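Local coordinates for phenylacetate-coenzyme A ligase (Bacteroides vulgatus, PDB 3LAX), which belongs to the adenylate-forming (AMP-binding) enzyme superfamily and is represented here by its small C-terminal domain, at residues V50-S53 with Q54-D58; D58-G61 with R62-A65. All coordinates share one frame; numbering follows the deposited sequence. Where two conformers were deposited one is given.

Contact 1 of 2, residues V50-S53 with Q54-D58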
loop_
_atom_site.group_PDB
_atom_site.type_symbol
_atom_site.label_atom_id
_atom_site.label_comp_id
_atom_site.label_asym_id
_atom_site.label_seq_id
_atom_site.Cartn_x
_atom_site.Cartn_y
_atom_site.Cartn_z
ATOM N N VAL A 50 -0.973 5.089 -1.652
ATOM C CA VAL A 50 -2.182 5.050 -2.461
ATOM C C VAL A 50 -2.659 6.463 -2.724
ATOM O O VAL A 50 -2.622 7.328 -1.843
ATOM C CB VAL A 50 -3.305 4.173 -1.837
ATOM C CG1 VAL A 50 -3.612 4.605 -0.416
ATOM C CG2 VAL A 50 -4.561 4.202 -2.706
ATOM N N GLU A 51 -3.073 6.695 -3.960
ATOM C CA GLU A 51 -3.566 8.009 -4.342
ATOM C C GLU A 51 -4.924 8.284 -3.737
ATOM O O GLU A 51 -5.808 7.415 -3.701
ATOM C CB GLU A 51 -3.665 8.129 -5.859
ATOM C CG GLU A 51 -2.334 8.145 -6.536
ATOM C CD GLU A 51 -2.425 8.512 -8.010
ATOM O OE1 GLU A 51 -3.535 8.812 -8.497
ATOM O OE2 GLU A 51 -1.374 8.492 -8.685
ATOM N N LEU A 52 -5.100 9.523 -3.295
ATOM C CA LEU A 52 -6.408 9.990 -2.896
ATOM C C LEU A 52 -7.276 10.193 -4.122
ATOM O O LEU A 52 -6.775 10.491 -5.221
ATOM C CB LEU A 52 -6.276 11.312 -2.151
ATOM C CG LEU A 52 -5.579 11.216 -0.797
ATOM C CD1 LEU A 52 -5.196 12.613 -0.317
ATOM C CD2 LEU A 52 -6.475 10.515 0.221
ATOM N N SER A 53 -8.580 10.032 -3.939
ATOM C CA SER A 53 -9.533 10.410 -4.965
ATOM C C SER A 53 -9.502 11.930 -5.135
ATOM O O SER A 53 -9.260 12.658 -4.170
ATOM C CB SER A 53 -10.939 10.001 -4.540
ATOM O OG SER A 53 -11.886 10.561 -5.426
ATOM N N GLN A 54 -9.750 12.417 -6.345
ATOM C CA GLN A 54 -9.821 13.867 -6.535
ATOM C C GLN A 54 -10.992 14.446 -5.764
ATOM O O GLN A 54 -11.053 15.649 -5.555
ATOM C CB GLN A 54 -9.904 14.254 -8.013
ATOM C CG GLN A 54 -11.053 13.625 -8.761
ATOM C CD GLN A 54 -10.637 12.357 -9.473
ATOM O OE1 GLN A 54 -10.164 11.407 -8.843
ATOM N NE2 GLN A 54 -10.798 12.339 -10.793
ATOM N N LEU A 55 -11.912 13.590 -5.328
ATOM C CA LEU A 55 -13.036 14.025 -4.498
ATOM C C LEU A 55 -12.688 14.217 -3.019
ATOM O O LEU A 55 -13.479 14.808 -2.277
ATOM C CB LEU A 55 -14.207 13.042 -4.617
ATOM C CG LEU A 55 -14.733 12.784 -6.033
ATOM C CD1 LEU A 55 -15.984 11.909 -5.989
ATOM C CD2 LEU A 55 -14.998 14.111 -6.771
ATOM N N PHE A 56 -11.527 13.730 -2.579
ATOM C CA PHE A 56 -11.167 13.844 -1.167
ATOM C C PHE A 56 -10.446 15.159 -0.892
ATOM O O PHE A 56 -9.314 15.355 -1.330
ATOM C CB PHE A 56 -10.280 12.683 -0.691
ATOM C CG PHE A 56 -10.018 12.718 0.795
ATOM C CD1 PHE A 56 -10.847 12.041 1.676
ATOM C CD2 PHE A 56 -8.977 13.484 1.313
ATOM C CE1 PHE A 56 -10.625 12.094 3.050
ATOM C CE2 PHE A 56 -8.746 13.548 2.686
ATOM C CZ PHE A 56 -9.572 12.848 3.558
ATOM N N THR A 57 -11.098 16.063 -0.168
ATOM C CA THR A 57 -10.465 17.313 0.235
ATOM C C THR A 57 -10.724 17.610 1.710
ATOM O O THR A 57 -10.739 18.775 2.131
ATOM C CB THR A 57 -10.963 18.491 -0.622
ATOM O OG1 THR A 57 -12.387 18.606 -0.492
ATOM C CG2 THR A 57 -10.606 18.276 -2.093
ATOM N N ASP A 58 -10.925 16.563 2.501
ATOM C CA ASP A 58 -11.245 16.737 3.916
ATOM C C ASP A 58 -10.018 17.030 4.777
ATOM O O ASP A 58 -8.875 16.903 4.326
ATOM C CB ASP A 58 -12.007 15.520 4.458
ATOM C CG ASP A 58 -13.444 15.465 3.970
ATOM O OD1 ASP A 58 -13.927 16.462 3.377
ATOM O OD2 ASP A 58 -14.098 14.426 4.192
HETATM O O HOH W 1 -7.666 14.690 -3.269
#
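The carbonyl oxygen of S53 is gripped twice, by the backbone of F56 and by a water. F56 N donates to S53 O over 3.0 Å, closing a type I beta turn from S53 to F56; the N-H points well at the oxygen (163°), yet the donor stands above the carbonyl plane, 61° out of it. A water gives one proton to S53 O at 2.7 Å and the other to F56 O at 2.6 Å, tying together the carbonyls of the first and last residues of the turn. The hydroxyl of S53 takes the preceding amide: with OG anti to the backbone N (chi1 170°), it swings over the start of the turn and accepts from L55 N at 3.0 Å, an ST turn laid over the beta turn. Thus one serine receives the amides of two successive residues, one on its side chain and one on its carbonyl. Beside the turn the side chains of L52 and F56 meet obliquely, L52 CD2 lying 4.0 Å from F56 CD2. Both side chains also rest on L63 of helix 60-78, so this small apolar patch faces the helix, while Q54 and L55 lie at the surface. E51, just before L52, forms a salt bridge to K94 and accepts hydrogen bonds from the amides of G90 and L92. The whole is a type I turn with a serine ST turn, leading the chain off the end of strand 43-52 toward a helix.

Contact 2 of 2, residues D58-G61 with R62-A65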
loop_
_atom_site.group_PDB
_atom_site.type_symbol
_atom_site.label_atom_id
_atom_site.label_comp_id
_atom_site.label_asym_id
_atom_site.label_seq_id
_atom_site.Cartn_x
_atom_site.Cartn_y
_atom_site.Cartn_z
ATOM N N ASP A 58 -10.925 16.563 2.501
ATOM C CA ASP A 58 -11.245 16.737 3.916
ATOM C C ASP A 58 -10.018 17.030 4.777
ATOM O O ASP A 58 -8.875 16.903 4.326
ATOM C CB ASP A 58 -12.007 15.520 4.458
ATOM C CG ASP A 58 -13.444 15.465 3.970
ATOM O OD1 ASP A 58 -13.927 16.462 3.377
ATOM O OD2 ASP A 58 -14.098 14.426 4.192
ATOM N N ASP A 59 -10.266 17.425 6.023
ATOM C CA ASP A 59 -9.196 17.868 6.902
ATOM C C ASP A 59 -8.251 16.753 7.335
ATOM O O ASP A 59 -8.525 15.559 7.128
ATOM C CB ASP A 59 -9.770 18.606 8.121
ATOM C CG ASP A 59 -10.605 17.710 9.028
ATOM O OD1 ASP A 59 -10.045 16.748 9.597
ATOM O OD2 ASP A 59 -11.821 17.972 9.181
ATOM N N TYR A 60 -7.130 17.146 7.935
ATOM C CA TYR A 60 -6.091 16.192 8.311
ATOM C C TYR A 60 -6.577 15.191 9.355
ATOM O O TYR A 60 -6.105 14.050 9.388
ATOM C CB TYR A 60 -4.848 16.931 8.806
ATOM C CG TYR A 60 -3.652 16.041 9.028
ATOM C CD1 TYR A 60 -3.150 15.245 8.001
ATOM C CD2 TYR A 60 -3.013 16.007 10.257
ATOM C CE1 TYR A 60 -2.038 14.432 8.201
ATOM C CE2 TYR A 60 -1.906 15.190 10.472
ATOM C CZ TYR A 60 -1.421 14.409 9.439
ATOM O OH TYR A 60 -0.321 13.603 9.651
ATOM N N GLY A 61 -7.532 15.578 10.191
ATOM C CA GLY A 61 -8.109 14.635 11.136
ATOM C C GLY A 61 -8.744 13.465 10.404
ATOM O O GLY A 61 -8.555 12.294 10.762
ATOM N N ARG A 62 -9.504 13.777 9.365
ATOM C CA ARG A 62 -10.123 12.758 8.531
ATOM C C ARG A 62 -9.073 11.956 7.756
ATOM O O ARG A 62 -9.186 10.729 7.623
ATOM C CB ARG A 62 -11.119 13.406 7.570
ATOM C CG ARG A 62 -12.305 14.038 8.277
ATOM C CD ARG A 62 -13.135 12.989 9.010
ATOM N NE ARG A 62 -13.562 13.440 10.332
ATOM C CZ ARG A 62 -13.063 12.984 11.478
ATOM N NH1 ARG A 62 -12.117 12.055 11.472
ATOM N NH2 ARG A 62 -13.513 13.453 12.636
ATOM N N LEU A 63 -8.040 12.621 7.252
ATOM C CA LEU A 63 -6.988 11.919 6.519
ATOM C C LEU A 63 -6.313 10.906 7.442
ATOM O O LEU A 63 -6.052 9.746 7.042
ATOM C CB LEU A 63 -5.959 12.913 5.973
ATOM C CG LEU A 63 -5.000 12.360 4.918
ATOM C CD1 LEU A 63 -5.748 12.196 3.616
ATOM C CD2 LEU A 63 -3.825 13.305 4.728
ATOM N N GLN A 64 -6.044 11.313 8.681
ATOM C CA GLN A 64 -5.440 10.420 9.668
ATOM C C GLN A 64 -6.338 9.228 9.963
ATOM O O GLN A 64 -5.863 8.099 10.044
ATOM C CB GLN A 64 -5.187 11.148 10.989
ATOM C CG GLN A 64 -3.981 12.050 11.035
ATOM C CD GLN A 64 -3.822 12.688 12.405
ATOM O OE1 GLN A 64 -2.711 12.860 12.899
ATOM N NE2 GLN A 64 -4.942 13.016 13.034
ATOM N N ALA A 65 -7.632 9.475 10.149
ATOM C CA ALA A 65 -8.577 8.391 10.444
ATOM C C ALA A 65 -8.624 7.401 9.289
ATOM O O ALA A 65 -8.650 6.181 9.496
ATOM C CB ALA A 65 -9.964 8.957 10.710
HETATM O O HOH W 2 -8.137 11.773 13.373
#
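With CG of D59 set between its backbone N and carbonyl carbon (chi1 65°), the carboxylate turns back over the first turn of helix 60-78; CG of Y60, anti to its own N (chi1 -172°), carries the ring obliquely toward the next turn, where one of its faces meets Q64. D59 OD1 accepts from R62 N at 3.0 Å, the amide meeting the oxygen from above the carboxylate plane, while D59 O accepts from L63 N at 3.0 Å. Side chain and carbonyl of one aspartate thus receive two successive amides. The side chains of D59 and R62 run alongside each other in a common direction, but their charged ends are not in contact, so any attraction between them is probably modest. The stem of R62 also packs on D58, CB to CB at 3.9 Å. Over one face of the Y60 ring sits the CG of Q64, 3.9 Å from the centroid and 17° off the normal, a CH-pi contact. In the conformer given, L63 CD2 instead reaches the ring edge, 3.9 Å from Y60 CD1. Backbone bonds from Q64 N to Y60 O and from A65 N to G61 O continue the helix, and a water donates to G61 O and accepts a weak hydrogen bond from Q64 NE2. This is an aspartate N-cap at the head of the helix of a beta-alpha-beta unit.

In the fold
The two contacts follow one another along the chain, sharing D58, with centres about 11 Å apart on the same side of the domain. Contact 1 takes the chain off the end of strand 43-52; contact 2 starts helix 60-78, which leads on to strand 83-87, parallel to and beside strand 43-52 in the four-stranded mixed sheet. Together they form the first connection of this beta-alpha-beta crossover. They meet directly at L63, whose CD1, in the conformer given, packs against the F56 ring and lies 3.9 Å from L52 CD2, so the turn after the strand and the first turn of the helix share one apolar cluster near the surface of the C-terminal domain.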